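Local atomic coordinates of histidine acid phosphatase (Bifidobacterium longum subsp. infantis, PDB entry 6RXD), a protein that probably hydrolyses phosphate monoesters of inositol polyphosphates such as phytate, and of 2,3-bisphosphoglycerate, as a histidine acid phosphatase of the MINPP group. Residues L58-R61 with M62-A66; L495-L498 with K499-A503. All coordinates share one frame; numbering follows the deposited sequence.

Contact 1: residues L58-R61 with M62-A66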
ATOM      1  N   LEU A  58      17.285   5.390  16.838  1.00 13.55           N
ATOM      2  CA  LEU A  58      18.606   4.791  16.696  1.00 11.92           C
ATOM      3  C   LEU A  58      19.594   5.753  16.057  1.00 12.57           C
ATOM      4  O   LEU A  58      20.767   5.808  16.452  1.00 12.86           O
ATOM      5  CB  LEU A  58      18.528   3.488  15.888  1.00 10.42           C
ATOM      6  CG  LEU A  58      17.933   2.286  16.627  1.00 13.42           C
ATOM      7  CD1 LEU A  58      17.604   1.168  15.656  1.00 16.41           C
ATOM      8  CD2 LEU A  58      18.913   1.805  17.680  1.00 13.10           C
ATOM      9  N   LEU A  59      19.135   6.514  15.062  1.00 11.48           N
ATOM     10  CA  LEU A  59      20.027   7.450  14.413  1.00  9.21           C
ATOM     11  C   LEU A  59      20.398   8.618  15.328  1.00 12.21           C
ATOM     12  O   LEU A  59      21.502   9.143  15.240  1.00 13.09           O
ATOM     13  CB  LEU A  59      19.463   7.924  13.073  1.00  9.07           C
ATOM     14  CG  LEU A  59      19.520   6.883  11.946  1.00 11.09           C
ATOM     15  CD1 LEU A  59      18.783   7.420  10.746  1.00 14.18           C
ATOM     16  CD2 LEU A  59      20.971   6.553  11.562  1.00 13.00           C
ATOM     17  N   MET A  60      19.488   9.016  16.216  1.00 12.02           N
ATOM     18  CA  MET A  60      19.858  10.001  17.244  1.00 12.91           C
ATOM     19  C   MET A  60      20.855   9.444  18.259  1.00 11.21           C
ATOM     20  O   MET A  60      21.746  10.159  18.697  1.00 13.47           O
ATOM     21  CB  MET A  60      18.632  10.568  17.972  1.00 12.44           C
ATOM     22  CG  MET A  60      18.955  11.788  18.851  1.00 15.14           C
ATOM     23  SD  MET A  60      19.456  13.212  17.851  1.00 15.36           S
ATOM     24  CE  MET A  60      17.893  14.047  17.603  1.00 15.62           C
ATOM     25  N   ARG A  61      20.727   8.174  18.638  1.00 10.66           N
ATOM     26  CA  ARG A  61      21.734   7.585  19.523  1.00 13.88           C
ATOM     27  C   ARG A  61      23.100   7.579  18.830  1.00 11.53           C
ATOM     28  O   ARG A  61      24.126   7.866  19.453  1.00 13.31           O
ATOM     29  CB  ARG A  61      21.342   6.153  19.936  1.00 14.07           C
ATOM     30  CG  ARG A  61      19.959   6.033  20.591  1.00 11.74           C
ATOM     31  CD  ARG A  61      19.895   6.707  21.975  1.00 17.52           C
ATOM     32  NE  ARG A  61      19.628   8.150  21.889  1.00 19.27           N
ATOM     33  CZ  ARG A  61      18.426   8.680  21.669  1.00 20.91           C
ATOM     34  NH1 ARG A  61      17.360   7.903  21.500  1.00 16.92           N
ATOM     35  NH2 ARG A  61      18.284  10.001  21.612  1.00 19.84           N
ATOM     36  N   MET A  62      23.110   7.290  17.532  1.00 12.33           N
ATOM     37  CA  MET A  62      24.351   7.303  16.760  1.00 11.45           C
ATOM     38  C   MET A  62      24.915   8.723  16.711  1.00 12.03           C
ATOM     39  O   MET A  62      26.131   8.936  16.856  1.00 13.37           O
ATOM     40  CB  MET A  62      24.081   6.775  15.343  1.00 13.98           C
ATOM     41  CG  MET A  62      25.297   6.718  14.435  1.00 13.34           C
ATOM     42  SD  MET A  62      24.828   5.984  12.851  1.00 15.45           S
ATOM     43  CE  MET A  62      26.428   5.883  12.057  1.00 15.79           C
ATOM     44  N   ALA A  63      24.023   9.697  16.549  1.00 14.51           N
ATOM     45  CA  ALA A  63      24.421  11.093  16.457  1.00 13.68           C
ATOM     46  C   ALA A  63      25.052  11.559  17.754  1.00 13.58           C
ATOM     47  O   ALA A  63      26.031  12.316  17.738  1.00 16.05           O
ATOM     48  CB  ALA A  63      23.212  11.966  16.107  1.00 14.29           C
ATOM     49  N   GLU A  64      24.502  11.107  18.882  1.00 12.67           N
ATOM     50  CA  GLU A  64      25.036  11.518  20.176  1.00 14.88           C
ATOM     51  C   GLU A  64      26.465  10.994  20.361  1.00 16.43           C
ATOM     52  O   GLU A  64      27.340  11.698  20.883  1.00 14.91           O
ATOM     53  CB  GLU A  64      24.100  11.060  21.305  1.00 14.20           C
ATOM     54  CG  GLU A  64      22.774  11.804  21.317  1.00 18.06           C
ATOM     55  CD  GLU A  64      21.668  11.074  22.052  1.00 22.95           C
ATOM     56  OE1 GLU A  64      21.857   9.899  22.434  1.00 24.98           O
ATOM     57  OE2 GLU A  64      20.591  11.675  22.247  1.00 19.95           O
ATOM     58  N   THR A  65      26.708   9.766  19.914  1.00 14.41           N
ATOM     59  CA  THR A  65      28.050   9.195  19.983  1.00 14.18           C
ATOM     60  C   THR A  65      29.016   9.926  19.041  1.00 12.82           C
ATOM     61  O   THR A  65      30.152  10.246  19.411  1.00 16.46           O
ATOM     62  CB  THR A  65      28.005   7.695  19.659  1.00 17.62           C
ATOM     63  OG1 THR A  65      27.235   7.029  20.666  1.00 17.31           O
ATOM     64  CG2 THR A  65      29.415   7.105  19.640  1.00 16.00           C
ATOM     65  N   ALA A  66      28.563  10.206  17.823  1.00 13.77           N
ATOM     66  CA  ALA A  66      29.374  10.984  16.886  1.00 16.75           C
ATOM     67  C   ALA A  66      29.737  12.362  17.443  1.00 16.81           C
ATOM     68  O   ALA A  66      30.857  12.841  17.263  1.00 17.02           O
ATOM     69  CB  ALA A  66      28.657  11.117  15.545  1.00 16.12           C
TER
HETATM   70  O   HOH W   1      24.314   6.894  21.925  1.00 21.68           O
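R61 and E64 form an i to i+3 salt bridge on one flank of helix 55-69, with the guanidinium taking the carboxylate side-on through two nitrogens. R61 NE reaches E64 OE1 at 2.9 Å and NH2 of R61 reaches E64 OE2, also at 2.9 Å. Both bonds are nearly straight, and both oxygens lie within a few degrees of the guanidinium plane. The carboxylate is not coplanar with its partner: the two planes are 36° apart, and each oxygen is approached from above the carboxylate plane. Bends at chi2 (-68°) and chi3 (84°) of R61 fold its chain alongside that of E64, which runs extended beyond CG, and bring the NE edge to the acid. Holding the charged group at both ends of that edge fixes its rotation, while NH1 is turned to the hydroxyl of Y53.

The backbone of the same turns carries ordinary i to i+4 bonds, from M62 N to L58 O through T65 N to R61 O. A water lies 2.7 Å from R61 O and probably donates to it; the same water lies 3.2 Å from T65 OG1, and that hydroxyl is further bound to W264.

The apolar flanks face other parts of the helical region. L59 and M62 lie side by side, CD2 of L59 being 4.1 Å from M62 SD, and both meet helix 301-317; M62 also packs on F253 and L257 of helix 251-258. M60 leans on helix 75-95, through V82, L85 and S86. Its chain crosses that of E64 at about a right angle, with M60 CG 3.8 Å from E64 OE2, and M60 SD is 4.3 Å from A63 CB.

Contact 2: residues L495-L498 with K499-A503; sequences LTEL and KSCLA
Backbone i to i+4 bonds run from K499 N to L495 O (3.0 Å) as far as L502 N to L498 O (2.9 Å), the last donor being just past helix 495-501; E497 O, besides taking C501 N at 2.7 Å, receives a weak second bond from S500 N. The extended chain of K499 passes over L495 O and lies obliquely across the leucine, its CE 3.8 Å from L495 CG, before NZ reaches a salt bridge with D383. With CG anti to the backbone N (chi1 179°), L495 directs its branches to K499 and to L379, I382 and D383 of helix 372-386. An alanine at this position would lose CG and both methyls, and is likely to open a gap against helix 372-386 and leave the lysine methylenes freer to shift.

L498 and L502 run side by side, CB of L498 lying 4.1 Å from L502 CD1. E497 folds back at chi2 (72°), turning its carboxylate toward C501; this buried group is satisfied by T508 OG1 and the amides of T484 and L509. The arrangement is that of a short, disulfide-tethered helix near the C-terminus, tied by C501 to C483 and directly following strand 493-494, which pairs with strand 467-472 of the mixed sheet.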
ATOM      1  N   LEU A 495     -18.970  -9.026 -18.345  1.00 10.75           N
ATOM      2  CA  LEU A 495     -18.845  -9.716 -17.064  1.00 12.34           C
ATOM      3  C   LEU A 495     -18.576 -11.206 -17.270  1.00 12.77           C
ATOM      4  O   LEU A 495     -17.784 -11.811 -16.542  1.00 15.69           O
ATOM      5  CB  LEU A 495     -20.110  -9.511 -16.231  1.00 14.37           C
ATOM      6  CG  LEU A 495     -20.144 -10.188 -14.857  1.00 14.93           C
ATOM      7  CD1 LEU A 495     -19.073  -9.631 -13.948  1.00 12.89           C
ATOM      8  CD2 LEU A 495     -21.520 -10.006 -14.234  1.00 16.29           C
ATOM      9  N   THR A 496     -19.232 -11.794 -18.261  1.00 13.07           N
ATOM     10  CA  THR A 496     -19.010 -13.206 -18.576  1.00 15.92           C
ATOM     11  C   THR A 496     -17.544 -13.443 -18.945  1.00 15.77           C
ATOM     12  O   THR A 496     -16.944 -14.448 -18.552  1.00 17.65           O
ATOM     13  CB  THR A 496     -19.901 -13.668 -19.734  1.00 17.01           C
ATOM     14  OG1 THR A 496     -19.790 -12.731 -20.814  1.00 15.12           O
ATOM     15  CG2 THR A 496     -21.365 -13.750 -19.301  1.00 18.37           C
ATOM     16  N   GLU A 497     -16.974 -12.509 -19.701  1.00 12.56           N
ATOM     17  CA  GLU A 497     -15.593 -12.633 -20.144  1.00 13.25           C
ATOM     18  C   GLU A 497     -14.644 -12.556 -18.958  1.00 17.16           C
ATOM     19  O   GLU A 497     -13.699 -13.345 -18.869  1.00 14.66           O
ATOM     20  CB  GLU A 497     -15.251 -11.565 -21.197  1.00 13.08           C
ATOM     21  CG  GLU A 497     -13.757 -11.471 -21.536  1.00 12.23           C
ATOM     22  CD  GLU A 497     -13.235 -12.642 -22.347  1.00 16.16           C
ATOM     23  OE1 GLU A 497     -14.012 -13.568 -22.659  1.00 18.28           O
ATOM     24  OE2 GLU A 497     -12.027 -12.641 -22.682  1.00 17.14           O
ATOM     25  N   LEU A 498     -14.887 -11.615 -18.044  1.00 12.47           N
ATOM     26  CA  LEU A 498     -14.024 -11.485 -16.870  1.00 13.13           C
ATOM     27  C   LEU A 498     -14.073 -12.733 -16.005  1.00 14.92           C
ATOM     28  O   LEU A 498     -13.047 -13.160 -15.477  1.00 15.30           O
ATOM     29  CB  LEU A 498     -14.376 -10.252 -16.038  1.00 13.34           C
ATOM     30  CG  LEU A 498     -14.109  -8.912 -16.718  1.00 15.49           C
ATOM     31  CD1 LEU A 498     -14.289  -7.773 -15.720  1.00 16.26           C
ATOM     32  CD2 LEU A 498     -12.702  -8.901 -17.306  1.00 16.09           C
ATOM     33  N   LYS A 499     -15.250 -13.328 -15.860  1.00 13.44           N
ATOM     34  CA  LYS A 499     -15.364 -14.515 -15.015  1.00 16.51           C
ATOM     35  C   LYS A 499     -14.539 -15.668 -15.566  1.00 19.33           C
ATOM     36  O   LYS A 499     -14.002 -16.489 -14.815  1.00 24.99           O
ATOM     37  CB  LYS A 499     -16.830 -14.926 -14.855  1.00 18.39           C
ATOM     38  CG  LYS A 499     -17.618 -14.014 -13.923  1.00 17.65           C
ATOM     39  CD  LYS A 499     -19.087 -14.434 -13.870  1.00 20.96           C
ATOM     40  CE  LYS A 499     -19.889 -13.514 -12.958  1.00 20.98           C
ATOM     41  NZ  LYS A 499     -21.359 -13.754 -13.104  1.00 21.96           N
ATOM     42  N   SER A 500     -14.430 -15.725 -16.885  1.00 17.92           N
ATOM     43  CA  SER A 500     -13.592 -16.730 -17.518  1.00 14.63           C
ATOM     44  C   SER A 500     -12.124 -16.333 -17.514  1.00 18.24           C
ATOM     45  O   SER A 500     -11.259 -17.118 -17.122  1.00 18.03           O
ATOM     46  CB  SER A 500     -14.076 -16.965 -18.957  1.00 18.46           C
ATOM     47  OG  SER A 500     -13.187 -17.770 -19.704  1.00 25.49           O
ATOM     48  N   CYS A 501     -11.831 -15.108 -17.929  1.00 15.13           N
ATOM     49  CA  CYS A 501     -10.454 -14.710 -18.216  0.52 15.51           C
ATOM     50  C   CYS A 501      -9.651 -14.313 -16.981  1.00 14.70           C
ATOM     51  O   CYS A 501      -8.418 -14.295 -17.015  1.00 16.23           O
ATOM     52  CB  CYS A 501     -10.397 -13.604 -19.288  0.52 17.87           C
ATOM     53  SG  CYS A 501     -10.837 -11.906 -18.777  0.52 11.16           S
ATOM     54  N   LEU A 502     -10.343 -13.984 -15.894  1.00 14.78           N
ATOM     55  CA  LEU A 502      -9.649 -13.659 -14.646  1.00 15.07           C
ATOM     56  C   LEU A 502      -9.455 -14.878 -13.763  1.00 16.41           C
ATOM     57  O   LEU A 502      -8.759 -14.804 -12.749  1.00 16.97           O
ATOM     58  CB  LEU A 502     -10.369 -12.562 -13.863  1.00 13.75           C
ATOM     59  CG  LEU A 502     -10.481 -11.245 -14.627  1.00 15.81           C
ATOM     60  CD1 LEU A 502     -11.048 -10.171 -13.714  1.00 14.87           C
ATOM     61  CD2 LEU A 502      -9.116 -10.829 -15.171  1.00 15.69           C
ATOM     62  N   ALA A 503     -10.070 -15.995 -14.142  1.00 18.61           N
ATOM     63  CA  ALA A 503      -9.838 -17.258 -13.441  1.00 16.37           C
ATOM     64  C   ALA A 503      -8.456 -17.805 -13.814  1.00 17.88           C
ATOM     65  O   ALA A 503      -7.848 -17.347 -14.785  1.00 17.04           O
ATOM     66  CB  ALA A 503     -10.932 -18.265 -13.777  1.00 19.23           C
TER

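The two contacts are both local and share no element: contact 1 sits in helix 55-69, whereas contact 2 spans helix 495-501 and the turn after it, on opposite sides of the chain's centre, their nearest atoms about 42 Å apart. The 58-66 segment is the more buried, wedged among other helices, and its ion pair closes within the helix. Residues 495-503 are only partly buried beside the large mixed sheet; there the charged and sulfur groups find their partners beyond the helix, in helix 372-386, the C-terminal tail and the disulfide. Both approach zinc-binding positions seen for this protein, E301 near contact 1 and H506 near contact 2, though neither holds zinc in this model.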